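Local structure of threonine synthase (Brucella melitensis bv. 1, 4F4F) at residues G260-I265 with D289-T294; R293-G298 with F363-S368; E58-V63 with R79-A84; L123-M128 with I154-G159. The protein probably catalyses the pyridoxal-phosphate-dependent conversion of O-phospho-L-homoserine and water to L-threonine and phosphate, the last step of threonine biosynthesis. All coordinates share one frame; numbering follows the deposited sequence.

Contact 1 of 4, residues G260-I265 with D289-T294. With PLP (pyridoxal-5'-phosphate), chain C.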
# COMPACT_ATOMS: atom_id res chain seq x y z
N GLY A 260 -1.34 -3.89 7.31
CA GLY A 260 -0.14 -3.56 8.04
C GLY A 260 -0.21 -2.09 8.37
O GLY A 260 -0.55 -1.72 9.51
N ASN A 261 0.12 -1.23 7.40
CA ASN A 261 0.20 0.21 7.71
C ASN A 261 -1.07 0.99 7.40
O ASN A 261 -1.04 2.21 7.42
CB ASN A 261 1.40 0.85 6.99
CG ASN A 261 2.71 0.56 7.70
OD1 ASN A 261 2.84 0.82 8.92
ND2 ASN A 261 3.64 -0.07 6.99
N PHE A 262 -2.17 0.27 7.14
CA PHE A 262 -3.53 0.83 7.12
C PHE A 262 -3.95 1.60 5.87
O PHE A 262 -5.12 2.02 5.78
CB PHE A 262 -3.77 1.74 8.34
CG PHE A 262 -5.14 1.64 8.90
CD1 PHE A 262 -5.50 0.53 9.67
CD2 PHE A 262 -6.06 2.64 8.70
CE1 PHE A 262 -6.76 0.41 10.20
CE2 PHE A 262 -7.34 2.53 9.23
CZ PHE A 262 -7.70 1.42 9.98
N GLY A 263 -3.04 1.78 4.92
CA GLY A 263 -3.28 2.60 3.74
C GLY A 263 -4.32 1.96 2.84
O GLY A 263 -5.17 2.63 2.28
N ASP A 264 -4.24 0.65 2.74
CA ASP A 264 -5.20 -0.15 1.96
C ASP A 264 -6.63 -0.01 2.46
O ASP A 264 -7.53 0.47 1.74
CB ASP A 264 -4.78 -1.65 1.89
CG ASP A 264 -4.31 -2.29 3.23
OD1 ASP A 264 -4.63 -1.83 4.43
OD2 ASP A 264 -3.62 -3.38 3.06
N ILE A 265 -6.84 -0.37 3.72
CA ILE A 265 -8.16 -0.26 4.29
C ILE A 265 -8.60 1.19 4.43
O ILE A 265 -9.81 1.48 4.31
CB ILE A 265 -8.29 -1.05 5.63
CG1 ILE A 265 -9.76 -1.38 5.87
CG2 ILE A 265 -7.64 -0.29 6.78
CD1 ILE A 265 -10.04 -2.20 7.14
N ASP A 289 -0.63 -7.49 16.47
CA ASP A 289 -2.06 -7.25 16.45
C ASP A 289 -2.44 -5.94 17.15
O ASP A 289 -3.56 -5.81 17.65
CB ASP A 289 -2.76 -8.45 17.10
CG ASP A 289 -2.47 -8.60 18.58
OD1 ASP A 289 -1.50 -8.01 19.15
OD2 ASP A 289 -3.25 -9.34 19.20
N ILE A 290 -1.53 -4.96 17.12
CA ILE A 290 -1.80 -3.64 17.70
C ILE A 290 -3.17 -3.11 17.30
O ILE A 290 -3.92 -2.65 18.15
CB ILE A 290 -0.69 -2.59 17.40
CG1 ILE A 290 -0.86 -1.37 18.31
CG2 ILE A 290 -0.61 -2.20 15.91
CD1 ILE A 290 0.32 -0.44 18.24
N LEU A 291 -3.53 -3.28 16.03
CA LEU A 291 -4.81 -2.75 15.54
C LEU A 291 -5.99 -3.52 16.11
O LEU A 291 -7.01 -2.93 16.48
CB LEU A 291 -4.85 -2.72 14.02
CG LEU A 291 -3.84 -1.78 13.33
CD1 LEU A 291 -3.81 -2.03 11.82
CD2 LEU A 291 -4.17 -0.32 13.59
N SER A 292 -5.88 -4.84 16.18
CA SER A 292 -6.91 -5.64 16.81
C SER A 292 -7.05 -5.27 18.30
O SER A 292 -8.15 -5.02 18.79
CB SER A 292 -6.58 -7.14 16.64
OG SER A 292 -7.61 -7.93 17.20
N ARG A 293 -5.93 -5.19 19.03
CA ARG A 293 -5.98 -4.78 20.43
C ARG A 293 -6.57 -3.39 20.59
O ARG A 293 -7.28 -3.11 21.57
CB ARG A 293 -4.61 -4.83 21.07
CG ARG A 293 -4.06 -6.25 21.18
CD ARG A 293 -2.69 -6.28 21.84
NE ARG A 293 -1.55 -5.89 20.98
CZ ARG A 293 -0.85 -4.76 21.09
NH1 ARG A 293 -1.22 -3.82 21.95
NH2 ARG A 293 0.20 -4.55 20.30
N THR A 294 -6.27 -2.51 19.64
CA THR A 294 -6.81 -1.16 19.68
C THR A 294 -8.32 -1.17 19.55
O THR A 294 -9.00 -0.50 20.30
CB THR A 294 -6.19 -0.23 18.57
OG1 THR A 294 -4.79 -0.10 18.83
CG2 THR A 294 -6.85 1.15 18.60
N1 PLP C . -0.28 -7.80 2.40
C2 PLP C . 0.81 -7.71 1.54
C2A PLP C . 1.22 -8.81 0.58
C3 PLP C . 1.62 -6.46 1.52
O3 PLP C . 2.70 -6.36 0.66
C4 PLP C . 1.21 -5.36 2.47
C4A PLP C . 1.92 -4.05 2.55
C5 PLP C . 0.02 -5.56 3.34
C6 PLP C . -0.67 -6.79 3.23
C5A PLP C . -0.43 -4.42 4.27
O4P PLP C . -0.87 -3.19 3.57
P PLP C . -1.19 -1.74 4.27
O1P PLP C . -2.16 -2.05 5.40
O2P PLP C . 0.17 -1.25 4.73
O3P PLP C . -1.79 -0.82 3.22
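Leu291 meets Phe262 with one methyl. Its CD1 lies 3.7 Å from Phe262 CD1, reaching the ring at its edge and near its plane, and the same carbon comes within 4.0 Å of Gly260 O. The leucine achieves this with CG turned beside its backbone N, anti to the carbonyl carbon (chi1 -65°). The ring is covered on one face from within its own segment: Ile265 CG2 stands 3.4 Å above the plane of the Phe262 ring, over its centre. Farther out, Ile283 of strand 278-285 touches Phe262, Ile265 and Leu291, and Phe321 meets Phe262 edge-to-face.

This apolar backing lies behind a loop whose amides hold the cofactor phosphate. Gly260 N and Phe262 N both donate to PLP O1P, the former at 2.8 Å. Asn261 N donates to PLP O2P at 2.7 Å, and Asp264 N donates to PLP O3P. Thr414 OG1 adds a further hydrogen bond to the cofactor. With Phe262 as N-cap, the phosphate sits at the start of helix 263-274, whose dipole would favour its negative charge. Such a glycine-containing phosphate-binding loop leading into a helix N-terminus is characteristic of fold type II PLP enzymes.

Contact 2 of 4, residues R293-G298 with F363-S368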
# COMPACT_ATOMS: atom_id res chain seq x y z
N ARG A 293 -5.93 -5.19 19.03
CA ARG A 293 -5.98 -4.78 20.43
C ARG A 293 -6.57 -3.39 20.59
O ARG A 293 -7.28 -3.11 21.57
CB ARG A 293 -4.61 -4.83 21.07
CG ARG A 293 -4.06 -6.25 21.18
CD ARG A 293 -2.69 -6.28 21.84
NE ARG A 293 -1.55 -5.89 20.98
CZ ARG A 293 -0.85 -4.76 21.09
NH1 ARG A 293 -1.22 -3.82 21.95
NH2 ARG A 293 0.20 -4.55 20.30
N THR A 294 -6.27 -2.51 19.64
CA THR A 294 -6.81 -1.16 19.68
C THR A 294 -8.32 -1.17 19.55
O THR A 294 -9.00 -0.50 20.30
CB THR A 294 -6.19 -0.23 18.57
OG1 THR A 294 -4.79 -0.10 18.83
CG2 THR A 294 -6.85 1.15 18.60
N LEU A 295 -8.85 -1.92 18.59
CA LEU A 295 -10.31 -1.97 18.47
C LEU A 295 -10.97 -2.61 19.72
O LEU A 295 -12.07 -2.22 20.12
CB LEU A 295 -10.78 -2.69 17.19
CG LEU A 295 -10.86 -1.91 15.86
CD1 LEU A 295 -12.23 -1.24 15.77
CD2 LEU A 295 -9.71 -0.92 15.64
N GLU A 296 -10.31 -3.60 20.32
CA GLU A 296 -10.86 -4.26 21.51
C GLU A 296 -10.88 -3.35 22.73
O GLU A 296 -11.85 -3.36 23.51
CB GLU A 296 -10.02 -5.48 21.89
CG GLU A 296 -10.00 -6.62 20.90
CD GLU A 296 -9.07 -7.74 21.36
OE1 GLU A 296 -8.06 -7.49 22.06
OE2 GLU A 296 -9.36 -8.89 20.99
N SER A 297 -9.79 -2.61 22.94
CA SER A 297 -9.58 -1.91 24.19
C SER A 297 -9.50 -0.39 24.11
O SER A 297 -9.61 0.30 25.11
CB SER A 297 -8.27 -2.41 24.83
OG SER A 297 -7.16 -1.93 24.10
N GLY A 298 -9.23 0.13 22.92
CA GLY A 298 -8.84 1.54 22.79
C GLY A 298 -7.36 1.85 23.03
O GLY A 298 -6.93 2.98 22.83
N PHE A 363 -15.57 -0.05 11.66
CA PHE A 363 -14.46 -1.00 11.53
C PHE A 363 -14.60 -2.09 12.58
O PHE A 363 -15.11 -1.84 13.67
CB PHE A 363 -13.08 -0.33 11.75
CG PHE A 363 -12.71 0.69 10.71
CD1 PHE A 363 -13.16 2.00 10.82
CD2 PHE A 363 -11.91 0.34 9.64
CE1 PHE A 363 -12.85 2.93 9.86
CE2 PHE A 363 -11.56 1.28 8.68
CZ PHE A 363 -12.03 2.57 8.79
N SER A 364 -14.17 -3.30 12.23
CA SER A 364 -13.81 -4.30 13.23
C SER A 364 -12.47 -4.94 12.84
O SER A 364 -11.88 -4.59 11.83
CB SER A 364 -14.92 -5.32 13.45
OG SER A 364 -15.31 -5.87 12.27
N ALA A 365 -11.98 -5.83 13.68
CA ALA A 365 -10.63 -6.34 13.57
C ALA A 365 -10.53 -7.74 14.09
O ALA A 365 -11.22 -8.11 15.06
CB ALA A 365 -9.68 -5.45 14.36
N GLY A 366 -9.69 -8.53 13.45
CA GLY A 366 -9.34 -9.83 14.01
C GLY A 366 -7.92 -10.18 13.62
O GLY A 366 -7.28 -9.49 12.80
N ARG A 367 -7.48 -11.28 14.20
CA ARG A 367 -6.13 -11.74 14.11
C ARG A 367 -6.10 -13.18 13.62
O ARG A 367 -7.04 -13.93 13.85
CB ARG A 367 -5.55 -11.67 15.51
CG ARG A 367 -4.08 -11.88 15.62
CD ARG A 367 -3.67 -12.04 17.08
NE ARG A 367 -4.25 -13.24 17.68
CZ ARG A 367 -4.08 -13.63 18.95
NH1 ARG A 367 -3.30 -12.93 19.77
NH2 ARG A 367 -4.66 -14.74 19.38
N SER A 368 -4.99 -13.56 12.99
CA SER A 368 -4.75 -14.97 12.61
C SER A 368 -3.30 -15.32 12.95
O SER A 368 -2.37 -14.65 12.48
CB SER A 368 -5.00 -15.19 11.12
OG SER A 368 -4.81 -16.55 10.73
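Behind Leu295, the helix residue that packs on Phe363 and Ala365, Arg293 O is gripped twice by Ser297. Ser297 OG donates to Arg293 O at 2.8 Å and Ser297 N donates to the same oxygen at 2.9 Å, the two arriving from opposite faces of the carbonyl plane. They close the last turn of helix 290-297, just before Gly298 leaves the helix with positive phi.

From this turn Leu295 reaches down to the strand, and two of its carbons do the touching. CG rests 4.0 Å from Ala365 CB, while CD1 comes 3.6 Å from Phe363 O and 4.2 Å from Phe363 CB. Both leucine torsions lie on the negative side, with CG beside the backbone N (chi1 -84°) and chi2 at -87°, which brings CD1 over the strand backbone. Phe363 begins toward the helix at CB but carries its ring away, where it touches Leu324.

Helix and strand axes approach to 7.8 Å at an angle of 123°. Strand 363-367 is an edge strand of the mixed sheet within this chain, hydrogen-bonded to strand 278-285, and Leu295 also touches Ile283 there. Arg293 O is satisfied within its own turn and Leu295 O accepts from Arg360 NE, whereas helix and strand meet through leucine carbons with no directional bond between the two segments, so shape fit and burial account for the contact.

Contact 3 of 4, residues E58-V63 with R79-A84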
# COMPACT_ATOMS: atom_id res chain seq x y z
N GLU A 58 -11.52 3.14 -16.85
CA GLU A 58 -12.58 4.14 -16.87
C GLU A 58 -13.12 4.44 -15.48
O GLU A 58 -13.44 5.59 -15.17
CB GLU A 58 -13.71 3.68 -17.78
CG GLU A 58 -13.37 3.71 -19.26
CD GLU A 58 -14.43 3.00 -20.08
OE1 GLU A 58 -14.98 1.96 -19.66
OE2 GLU A 58 -14.72 3.46 -21.17
N VAL A 59 -13.23 3.43 -14.62
CA VAL A 59 -13.69 3.65 -13.28
C VAL A 59 -12.65 4.45 -12.50
O VAL A 59 -12.98 5.36 -11.75
CB VAL A 59 -14.01 2.33 -12.55
CG1 VAL A 59 -14.31 2.55 -11.07
CG2 VAL A 59 -15.21 1.64 -13.22
N ALA A 60 -11.39 4.10 -12.70
CA ALA A 60 -10.26 4.81 -12.09
C ALA A 60 -10.28 6.31 -12.46
O ALA A 60 -10.12 7.17 -11.62
CB ALA A 60 -8.95 4.15 -12.51
N LEU A 61 -10.55 6.62 -13.70
CA LEU A 61 -10.58 8.03 -14.12
C LEU A 61 -11.74 8.75 -13.44
O LEU A 61 -11.56 9.88 -12.94
CB LEU A 61 -10.66 8.12 -15.63
CG LEU A 61 -9.40 7.72 -16.41
CD1 LEU A 61 -9.73 7.55 -17.87
CD2 LEU A 61 -8.29 8.72 -16.20
N ALA A 62 -12.90 8.11 -13.37
CA ALA A 62 -14.06 8.69 -12.70
C ALA A 62 -13.76 8.94 -11.22
O ALA A 62 -14.05 10.04 -10.71
CB ALA A 62 -15.31 7.82 -12.87
N VAL A 63 -13.18 7.95 -10.55
CA VAL A 63 -13.02 7.97 -9.08
C VAL A 63 -11.86 8.88 -8.64
O VAL A 63 -11.95 9.62 -7.64
CB VAL A 63 -12.94 6.47 -8.59
CG1 VAL A 63 -12.35 6.28 -7.22
CG2 VAL A 63 -14.35 5.87 -8.70
N ARG A 79 -3.74 8.90 -20.11
CA ARG A 79 -2.70 8.15 -20.74
C ARG A 79 -2.04 7.43 -19.57
O ARG A 79 -1.77 6.28 -19.63
CB ARG A 79 -1.76 9.14 -21.39
CG ARG A 79 -0.50 8.60 -22.04
CD ARG A 79 0.33 9.82 -22.46
NE ARG A 79 1.39 10.15 -21.50
CZ ARG A 79 1.29 10.80 -20.32
NH1 ARG A 79 2.39 11.00 -19.61
NH2 ARG A 79 0.14 11.25 -19.82
N MET A 80 -1.81 8.14 -18.48
CA MET A 80 -0.98 7.59 -17.42
C MET A 80 -1.75 6.48 -16.63
O MET A 80 -1.16 5.48 -16.26
CB MET A 80 -0.41 8.69 -16.53
CG MET A 80 -1.39 9.40 -15.62
SD MET A 80 -0.56 10.77 -14.72
CE MET A 80 -0.14 11.97 -15.95
N VAL A 81 -3.06 6.65 -16.47
CA VAL A 81 -3.90 5.60 -15.84
C VAL A 81 -3.93 4.37 -16.76
O VAL A 81 -3.72 3.25 -16.32
CB VAL A 81 -5.31 6.13 -15.49
CG1 VAL A 81 -6.19 5.00 -14.99
CG2 VAL A 81 -5.24 7.22 -14.43
N ARG A 82 -4.10 4.60 -18.07
CA ARG A 82 -4.11 3.50 -19.06
C ARG A 82 -2.78 2.76 -19.03
O ARG A 82 -2.75 1.54 -19.03
CB ARG A 82 -4.38 4.06 -20.47
CG ARG A 82 -4.71 3.08 -21.58
CD ARG A 82 -5.54 3.71 -22.74
NE ARG A 82 -6.76 4.46 -22.29
CZ ARG A 82 -7.94 3.93 -21.87
NH1 ARG A 82 -8.93 4.73 -21.46
NH2 ARG A 82 -8.16 2.61 -21.84
N GLU A 83 -1.68 3.50 -19.00
CA GLU A 83 -0.34 2.89 -19.00
C GLU A 83 -0.04 2.15 -17.68
O GLU A 83 0.48 1.04 -17.70
CB GLU A 83 0.74 3.93 -19.33
CG GLU A 83 0.60 4.38 -20.79
CD GLU A 83 1.61 5.44 -21.23
OE1 GLU A 83 2.34 5.97 -20.37
OE2 GLU A 83 1.61 5.72 -22.47
N ALA A 84 -0.40 2.76 -16.56
CA ALA A 84 -0.25 2.13 -15.27
C ALA A 84 -0.90 0.73 -15.21
O ALA A 84 -0.27 -0.26 -14.80
CB ALA A 84 -0.83 3.02 -14.15
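Val81 projects from helix 74-86 with its two methyls spread like a fork, one for each partner on helix 56-64. CG1 stands anti to the backbone N (chi1 174°) and lies 3.8 Å from Ala60 CB; CG2, anti to the carbonyl carbon, lies 3.8 Å from Leu61 CD2. This staggered conformation therefore serves two neighbouring residues of the facing helix at once.

The two partners reach the valine differently. Ala60 points toward the valine and contributes its CB. Leu61 leaves its backbone obliquely, and its conformation makes up for this: CG is held beside the backbone N (chi1 -70°) and the chain then runs extended through chi2 at 167°. CD2 is thereby carried against the valine, coming also within 4.0 Å of Val81 CB. The Leu61 and Val81 side chains run antiparallel past one another, touching along their flanks, and the CA atoms of this pair are 7.3 Å apart.

Other helices close in around the same side chains. Ala60 touches Val237 of helix 236-245, Val81 touches Leu123 of helix 117-134, and Leu61 also packs on Phe77, earlier in the valine's own helix.

Charged side chains lie to one side without joining. Glu58 OE2 and Arg82 NH1 remain 5.9 Å apart; Glu58 OE1 accepts from Ser55 N, and Arg82 NH1 makes its salt bridge with Glu78 OE1. Any attraction between the two charges across the contact would thus be long-range and weak, and cohesion between these successive helices of the N-terminal region rests on dispersion and burial of aliphatic carbon.

Contact 4 of 4, residues L123-M128 with I154-G159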
# COMPACT_ATOMS: atom_id res chain seq x y z
N LEU A 123 0.83 3.86 -10.75
CA LEU A 123 0.23 5.16 -11.07
C LEU A 123 1.01 6.30 -10.42
O LEU A 123 1.28 7.33 -11.07
CB LEU A 123 -1.25 5.18 -10.67
CG LEU A 123 -2.04 6.47 -11.01
CD1 LEU A 123 -1.92 6.78 -12.48
CD2 LEU A 123 -3.50 6.39 -10.53
N LEU A 124 1.34 6.12 -9.13
CA LEU A 124 2.15 7.11 -8.39
C LEU A 124 3.41 7.50 -9.16
O LEU A 124 3.74 8.68 -9.28
CB LEU A 124 2.58 6.58 -7.00
CG LEU A 124 3.59 7.44 -6.21
CD1 LEU A 124 2.93 8.81 -6.02
CD2 LEU A 124 3.95 6.88 -4.85
N ALA A 125 4.14 6.52 -9.68
CA ALA A 125 5.41 6.84 -10.37
C ALA A 125 5.16 7.70 -11.63
O ALA A 125 5.93 8.64 -11.91
CB ALA A 125 6.22 5.58 -10.68
N ARG A 126 4.05 7.44 -12.33
CA ARG A 126 3.67 8.20 -13.52
C ARG A 126 3.12 9.57 -13.20
O ARG A 126 3.43 10.54 -13.89
CB ARG A 126 2.69 7.40 -14.40
CG ARG A 126 3.34 6.17 -15.00
CD ARG A 126 2.42 5.25 -15.79
NE ARG A 126 3.16 4.22 -16.54
CZ ARG A 126 3.60 3.08 -16.01
NH1 ARG A 126 3.41 2.79 -14.72
NH2 ARG A 126 4.25 2.21 -16.75
N MET A 127 2.32 9.68 -12.15
CA MET A 127 1.81 10.98 -11.71
C MET A 127 2.99 11.85 -11.30
O MET A 127 3.05 13.02 -11.65
CB MET A 127 0.83 10.82 -10.53
CG MET A 127 -0.46 10.12 -10.94
SD MET A 127 -1.75 10.26 -9.72
CE MET A 127 -1.07 9.40 -8.28
N MET A 128 3.92 11.27 -10.53
CA MET A 128 5.08 12.01 -10.08
C MET A 128 5.93 12.45 -11.27
O MET A 128 6.41 13.57 -11.29
CB MET A 128 5.91 11.19 -9.10
CG MET A 128 7.10 11.96 -8.53
SD MET A 128 8.08 11.03 -7.31
CE MET A 128 6.82 10.47 -6.17
N ILE A 154 10.77 -0.38 -7.84
CA ILE A 154 11.64 -0.44 -9.01
C ILE A 154 10.89 -0.73 -10.31
O ILE A 154 11.17 -0.13 -11.37
CB ILE A 154 12.75 -1.46 -8.77
CG1 ILE A 154 13.88 -0.79 -7.99
CG2 ILE A 154 13.28 -2.05 -10.08
CD1 ILE A 154 14.85 -1.79 -7.40
N GLU A 155 9.89 -1.60 -10.24
CA GLU A 155 9.04 -1.85 -11.40
C GLU A 155 8.14 -0.68 -11.79
O GLU A 155 7.71 -0.60 -12.95
CB GLU A 155 8.22 -3.13 -11.25
CG GLU A 155 9.00 -4.38 -11.59
CD GLU A 155 9.37 -4.47 -13.08
OE1 GLU A 155 8.55 -4.17 -13.96
OE2 GLU A 155 10.48 -4.86 -13.37
N ALA A 156 7.83 0.20 -10.84
CA ALA A 156 7.01 1.38 -11.09
C ALA A 156 7.85 2.55 -11.63
O ALA A 156 7.46 3.21 -12.58
CB ALA A 156 6.29 1.81 -9.82
N PHE A 157 9.05 2.75 -11.06
CA PHE A 157 9.88 3.92 -11.40
C PHE A 157 10.89 3.64 -12.50
O PHE A 157 11.38 4.57 -13.13
CB PHE A 157 10.59 4.47 -10.17
CG PHE A 157 9.70 5.28 -9.28
CD1 PHE A 157 9.46 6.61 -9.55
CD2 PHE A 157 9.10 4.71 -8.16
CE1 PHE A 157 8.66 7.38 -8.73
CE2 PHE A 157 8.31 5.48 -7.33
CZ PHE A 157 8.09 6.82 -7.61
N GLY A 158 11.17 2.36 -12.74
CA GLY A 158 11.99 1.92 -13.85
C GLY A 158 11.48 2.53 -15.16
O GLY A 158 10.31 2.37 -15.57
N GLY A 159 12.33 3.29 -15.81
CA GLY A 159 11.97 3.80 -17.11
C GLY A 159 11.16 5.06 -17.08
O GLY A 159 10.78 5.52 -18.14
O HOH W 1 5.93 0.36 -15.44
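Ala125 is the bump at the centre of this contact, and the end of helix 148-157 supplies the hollow. Ala125 CB stands over the face of the Phe157 ring, 3.5 Å from the centroid and only 9° off the ring normal, an almost exactly centred CH-pi contact. The wall beside it is formed by Ala156: Ala156 O lies 3.3 Å from Ala125 CB, and Ala156 CB lies 3.9 Å from Ala125 CB. With so small a knob the backbones come close: the CA atoms of Ala125 and Phe157 are 5.4 Å apart.

Met128, one helical turn on, lies against the rim of the ring. Its CG is anti to the backbone N (chi1 -176°) and the chain stays extended to the sulfur, which sets SD 4.0 Å from Phe157 CE1; the bend at chi3 then turns CE toward Phe157 CZ. The sulfur lies 76° off the ring normal, making an edge-on Met-aromatic contact, and the two side chains cross at about a right angle. Alanine and methionine thus take the ring from face and edge.

Past Ala156, a water joins the two helices, accepting from Arg126 NH2 at 2.8 Å and donating to Glu155 O at 3.2 Å. Gln122 makes a second link between the same partners, accepting from Arg126 NH1 through OE1 and donating to Glu155 O through NE2.

Phe157 also touches Thr163 and Ile165 on the following strand. Helix 148-157 is the connection of a beta-alpha-beta crossover between the adjacent parallel strands 139-144 and 163-170, and contact with helix 117-134 covers it in the Rossmann-like architecture of PLP-dependent enzymes of this family.

How the contacts relate
Contacts 1 and 2 share Arg293, Thr294 and helix 290-297, and they touch where Phe363 packs on Phe262 and Ile265. Contact 1 is buried beside the cofactor and pairs apolar packing with dense phosphate hydrogen bonding; contact 2, farther from the chain's centre, is partly buried and meets the sheet at one of its outermost strands. Contacts 3 and 4, both buried helix pairs, lie across the chain's centre from these two. They touch through Arg126 against Met80, Glu83 and Ala84, bringing the N-terminal region against the PLP-enzyme region. The atoms that touch in contact 3 are all aliphatic carbons, whereas contact 4 adds an aromatic ring, a sulfur and a bridging water.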